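YrdC-like domain-containing protein (Streptococcus mutans, PDB 3L7V) is of unknown function but has a YrdC-like fold, which suggests a role in tRNA modification and possibly the binding of double-stranded RNA. Local coordinates at residues E123-A135 with G237-L249. Residues are numbered along the deposited sequence; the frame is centred on the assembly and turned at random.
Sequences EDILLGCILPWKA and GVMVSMVDKDGKL. With SO4 (sulfate ion), chain C.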
loop_
_atom_site.group_PDB
_atom_site.type_symbol
_atom_site.label_atom_id
_atom_site.label_comp_id
_atom_site.label_asym_id
_atom_site.label_seq_id
_atom_site.Cartn_x
_atom_site.Cartn_y
_atom_site.Cartn_z
ATOM N N GLU A 123 -9.038 11.737 -8.529
ATOM C CA GLU A 123 -10.162 11.875 -7.611
ATOM C C GLU A 123 -9.805 11.562 -6.159
ATOM O O GLU A 123 -10.656 11.624 -5.272
ATOM C CB GLU A 123 -11.326 11.008 -8.087
ATOM C CG GLU A 123 -11.833 11.436 -9.453
ATOM C CD GLU A 123 -13.112 10.742 -9.854
ATOM O OE1 GLU A 123 -13.603 9.896 -9.073
ATOM O OE2 GLU A 123 -13.624 11.044 -10.956
ATOM N N ASP A 124 -8.541 11.239 -5.923
ATOM C CA ASP A 124 -8.042 10.973 -4.574
ATOM C C ASP A 124 -8.740 9.801 -3.866
ATOM O O ASP A 124 -9.231 9.948 -2.750
ATOM C CB ASP A 124 -8.114 12.234 -3.703
ATOM C CG ASP A 124 -7.567 12.001 -2.293
ATOM O OD1 ASP A 124 -6.836 11.004 -2.096
ATOM O OD2 ASP A 124 -7.868 12.802 -1.380
ATOM N N ILE A 125 -8.772 8.638 -4.511
ATOM C CA ILE A 125 -9.343 7.449 -3.887
ATOM C C ILE A 125 -8.268 6.406 -3.601
ATOM O O ILE A 125 -7.477 6.066 -4.483
ATOM C CB ILE A 125 -10.411 6.783 -4.743
ATOM C CG1 ILE A 125 -11.516 7.768 -5.144
ATOM C CG2 ILE A 125 -11.015 5.627 -3.972
ATOM C CD1 ILE A 125 -12.372 7.265 -6.299
ATOM N N LEU A 126 -8.261 5.901 -2.367
ATOM C CA LEU A 126 -7.335 4.849 -1.958
ATOM C C LEU A 126 -7.525 3.556 -2.777
ATOM O O LEU A 126 -8.633 3.010 -2.854
ATOM C CB LEU A 126 -7.450 4.603 -0.436
ATOM C CG LEU A 126 -7.022 3.283 0.246
ATOM C CD1 LEU A 126 -5.816 2.615 -0.379
ATOM C CD2 LEU A 126 -6.782 3.500 1.730
ATOM N N LEU A 127 -6.439 3.061 -3.368
ATOM C CA LEU A 127 -6.515 1.899 -4.265
ATOM C C LEU A 127 -5.234 1.049 -4.235
ATOM O O LEU A 127 -4.137 1.601 -4.310
ATOM C CB LEU A 127 -6.798 2.381 -5.713
ATOM C CG LEU A 127 -6.768 1.371 -6.859
ATOM C CD1 LEU A 127 -8.067 0.542 -6.897
ATOM C CD2 LEU A 127 -6.557 2.097 -8.184
ATOM N N GLY A 128 -5.378 -0.279 -4.151
ATOM C CA GLY A 128 -4.255 -1.206 -4.294
ATOM C C GLY A 128 -4.439 -2.300 -5.366
ATOM O O GLY A 128 -5.492 -2.930 -5.444
ATOM N N CYS A 129 -3.423 -2.528 -6.201
ATOM C CA CYS A 129 -3.518 -3.541 -7.257
ATOM C C CYS A 129 -2.295 -4.451 -7.281
ATOM O O CYS A 129 -1.156 -3.984 -7.166
ATOM C CB CYS A 129 -3.697 -2.909 -8.656
ATOM S SG CYS A 129 -5.223 -1.941 -8.995
ATOM N N ILE A 130 -2.539 -5.744 -7.467
ATOM C CA ILE A 130 -1.480 -6.743 -7.562
ATOM C C ILE A 130 -0.954 -6.806 -8.993
ATOM O O ILE A 130 -1.683 -7.216 -9.910
ATOM C CB ILE A 130 -1.991 -8.135 -7.133
ATOM C CG1 ILE A 130 -2.562 -8.067 -5.717
ATOM C CG2 ILE A 130 -0.876 -9.194 -7.217
ATOM C CD1 ILE A 130 -2.967 -9.406 -5.180
ATOM N N LEU A 131 0.310 -6.397 -9.167
ATOM C CA LEU A 131 0.981 -6.328 -10.478
ATOM C C LEU A 131 2.364 -7.043 -10.524
ATOM O O LEU A 131 2.972 -7.287 -9.488
ATOM C CB LEU A 131 1.138 -4.854 -10.891
ATOM C CG LEU A 131 -0.158 -4.074 -11.173
ATOM C CD1 LEU A 131 0.065 -2.556 -11.154
ATOM C CD2 LEU A 131 -0.802 -4.532 -12.501
ATOM N N PRO A 132 2.860 -7.374 -11.732
ATOM C CA PRO A 132 4.239 -7.875 -11.897
ATOM C C PRO A 132 5.249 -6.728 -11.987
ATOM O O PRO A 132 4.868 -5.620 -12.352
ATOM C CB PRO A 132 4.203 -8.602 -13.253
ATOM C CG PRO A 132 2.757 -8.475 -13.770
ATOM C CD PRO A 132 2.145 -7.317 -13.020
ATOM N N TRP A 133 6.516 -6.986 -11.678
ATOM C CA TRP A 133 7.580 -5.973 -11.852
ATOM C C TRP A 133 8.119 -5.949 -13.279
ATOM O O TRP A 133 8.204 -6.988 -13.940
ATOM C CB TRP A 133 8.760 -6.223 -10.894
ATOM C CG TRP A 133 8.493 -5.866 -9.456
ATOM C CD1 TRP A 133 7.675 -6.532 -8.579
ATOM C CD2 TRP A 133 9.059 -4.768 -8.721
ATOM N NE1 TRP A 133 7.692 -5.908 -7.350
ATOM C CE2 TRP A 133 8.536 -4.829 -7.409
ATOM C CE3 TRP A 133 9.955 -3.739 -9.042
ATOM C CZ2 TRP A 133 8.876 -3.897 -6.422
ATOM C CZ3 TRP A 133 10.291 -2.815 -8.059
ATOM C CH2 TRP A 133 9.753 -2.905 -6.764
ATOM N N LYS A 134 8.495 -4.767 -13.750
ATOM C CA LYS A 134 9.264 -4.664 -14.995
ATOM C C LYS A 134 10.622 -5.345 -14.834
ATOM O O LYS A 134 11.300 -5.148 -13.826
ATOM C CB LYS A 134 9.466 -3.202 -15.381
ATOM C CG LYS A 134 8.222 -2.550 -15.923
ATOM C CD LYS A 134 8.208 -1.075 -15.585
ATOM C CE LYS A 134 8.702 -0.241 -16.739
ATOM N NZ LYS A 134 7.659 -0.224 -17.790
ATOM N N ALA A 135 11.018 -6.142 -15.824
ATOM C CA ALA A 135 12.281 -6.887 -15.747
ATOM C C ALA A 135 13.445 -6.047 -15.230
ATOM O O ALA A 135 14.172 -6.469 -14.333
ATOM C CB ALA A 135 12.643 -7.492 -17.097
ATOM N N GLY A 237 -8.439 -1.014 3.032
ATOM C CA GLY A 237 -8.705 -0.595 1.667
ATOM C C GLY A 237 -9.000 -1.748 0.715
ATOM O O GLY A 237 -8.736 -2.917 1.037
ATOM N N VAL A 238 -9.549 -1.407 -0.455
ATOM C CA VAL A 238 -9.886 -2.373 -1.498
ATOM C C VAL A 238 -8.627 -2.920 -2.170
ATOM O O VAL A 238 -7.673 -2.178 -2.380
ATOM C CB VAL A 238 -10.746 -1.705 -2.607
ATOM C CG1 VAL A 238 -10.823 -2.591 -3.840
ATOM C CG2 VAL A 238 -12.135 -1.364 -2.090
HETATM N N MSE A 239 -8.623 -4.211 -2.497
HETATM C CA MSE A 239 -7.548 -4.805 -3.317
HETATM C C MSE A 239 -8.081 -5.418 -4.617
HETATM O O MSE A 239 -9.073 -6.149 -4.592
HETATM C CB MSE A 239 -6.760 -5.866 -2.530
HETATM C CG MSE A 239 -5.586 -5.298 -1.714
HETATM SE SE MSE A 239 -4.404 -6.632 -0.847
HETATM C CE MSE A 239 -4.145 -7.849 -2.322
ATOM N N VAL A 240 -7.424 -5.125 -5.743
ATOM C CA VAL A 240 -7.825 -5.689 -7.054
ATOM C C VAL A 240 -6.678 -6.459 -7.713
ATOM O O VAL A 240 -5.603 -5.901 -7.924
ATOM C CB VAL A 240 -8.300 -4.586 -8.046
ATOM C CG1 VAL A 240 -8.669 -5.190 -9.403
ATOM C CG2 VAL A 240 -9.485 -3.833 -7.492
ATOM N N SER A 241 -6.893 -7.734 -8.034
ATOM C CA SER A 241 -5.871 -8.510 -8.738
ATOM C C SER A 241 -5.874 -8.240 -10.250
ATOM O O SER A 241 -6.907 -8.375 -10.910
ATOM C CB SER A 241 -6.062 -10.007 -8.492
ATOM O OG SER A 241 -5.031 -10.737 -9.141
HETATM N N MSE A 242 -4.708 -7.883 -10.787
HETATM C CA MSE A 242 -4.541 -7.541 -12.198
HETATM C C MSE A 242 -3.617 -8.535 -12.923
HETATM O O MSE A 242 -2.975 -8.205 -13.928
HETATM C CB MSE A 242 -3.997 -6.103 -12.328
HETATM C CG MSE A 242 -4.997 -4.994 -11.881
HETATM SE SE MSE A 242 -6.540 -4.871 -13.107
HETATM C CE MSE A 242 -7.340 -3.203 -12.435
ATOM N N VAL A 243 -3.605 -9.770 -12.440
ATOM C CA VAL A 243 -2.626 -10.767 -12.842
ATOM C C VAL A 243 -3.382 -12.089 -12.947
ATOM O O VAL A 243 -4.394 -12.256 -12.282
ATOM C CB VAL A 243 -1.513 -10.851 -11.723
ATOM C CG1 VAL A 243 -1.689 -12.083 -10.829
ATOM C CG2 VAL A 243 -0.126 -10.777 -12.295
ATOM N N ASP A 244 -2.933 -13.033 -13.778
ATOM C CA ASP A 244 -3.565 -14.358 -13.743
ATOM C C ASP A 244 -2.931 -15.249 -12.659
ATOM O O ASP A 244 -2.107 -14.785 -11.868
ATOM C CB ASP A 244 -3.546 -15.045 -15.110
ATOM C CG ASP A 244 -2.147 -15.381 -15.573
ATOM O OD1 ASP A 244 -1.895 -15.280 -16.790
ATOM O OD2 ASP A 244 -1.292 -15.726 -14.726
ATOM N N LYS A 245 -3.309 -16.523 -12.626
ATOM C CA LYS A 245 -2.910 -17.388 -11.517
ATOM C C LYS A 245 -1.409 -17.681 -11.478
ATOM O O LYS A 245 -0.881 -18.096 -10.444
ATOM C CB LYS A 245 -3.730 -18.687 -11.496
ATOM C CG LYS A 245 -3.514 -19.599 -12.694
ATOM N N ASP A 246 -0.721 -17.449 -12.593
ATOM C CA ASP A 246 0.727 -17.643 -12.649
ATOM C C ASP A 246 1.515 -16.357 -12.398
ATOM O O ASP A 246 2.743 -16.371 -12.404
ATOM C CB ASP A 246 1.148 -18.246 -13.994
ATOM C CG ASP A 246 0.513 -19.596 -14.252
ATOM O OD1 ASP A 246 0.070 -20.246 -13.280
ATOM O OD2 ASP A 246 0.461 -20.010 -15.427
ATOM N N GLY A 247 0.818 -15.245 -12.187
ATOM C CA GLY A 247 1.494 -13.978 -11.962
ATOM C C GLY A 247 1.736 -13.155 -13.222
ATOM O O GLY A 247 2.384 -12.100 -13.170
ATOM N N LYS A 248 1.223 -13.631 -14.357
ATOM C CA LYS A 248 1.334 -12.891 -15.613
ATOM C C LYS A 248 0.227 -11.826 -15.755
ATOM O O LYS A 248 -0.911 -12.065 -15.364
ATOM C CB LYS A 248 1.309 -13.860 -16.803
ATOM N N LEU A 249 0.575 -10.657 -16.299
ATOM C CA LEU A 249 -0.391 -9.572 -16.554
ATOM C C LEU A 249 -1.633 -10.047 -17.341
ATOM O O LEU A 249 -1.504 -10.840 -18.267
ATOM C CB LEU A 249 0.304 -8.425 -17.312
ATOM C CG LEU A 249 -0.316 -7.020 -17.385
ATOM C CD1 LEU A 249 -0.605 -6.472 -15.995
ATOM C CD2 LEU A 249 0.596 -6.051 -18.169
HETATM S S SO4 C . 9.078 -5.257 -19.211
HETATM O O1 SO4 C . 8.381 -5.762 -20.391
HETATM O O2 SO4 C . 9.159 -6.335 -18.225
HETATM O O3 SO4 C . 10.425 -4.830 -19.582
HETATM O O4 SO4 C . 8.359 -4.101 -18.673
HETATM O O HOH W 1 -9.962 1.383 -0.756
#
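Leu131 lays its CD2 methyl beside the CB of Met242, a selenomethionine, at 3.6 Å, the two side chains running alongside one another in the same direction. They close one end of a parallel pairing between strands 127-132 and 239-241 within the mixed sheet of the YrdC-like fold, an example of how chain segments a hundred residues apart are joined edge to edge. Gly128 and Ile130 alone supply the first strand's bonding groups to the second: Val240 N gives a nearly straight bond to Gly128 O (2.9 Å, 163°), Ile130 N returns one to Val240 O, and Met242 N reaches Ile130 O in the carbonyl plane. Just before the strands close up, a water bridges Leu126 O and Val238 N. Cys129 and Val240 share one face, which helix 111-123 covers through Tyr117 on Cys129. On the other face the chain of Met239, also a selenomethionine, bent at its last torsion (chi3 46°), swings CE tightly onto Ile130 CD1. Beyond the strands a type I turn, Asp244 to Gly247, folds the chain back against Pro132. Asp244 OD2 is gripped there from opposite faces of its carboxylate, by Asp246 N in an Asx turn at 2.8 Å and by Lys248 N at 3.3 Å.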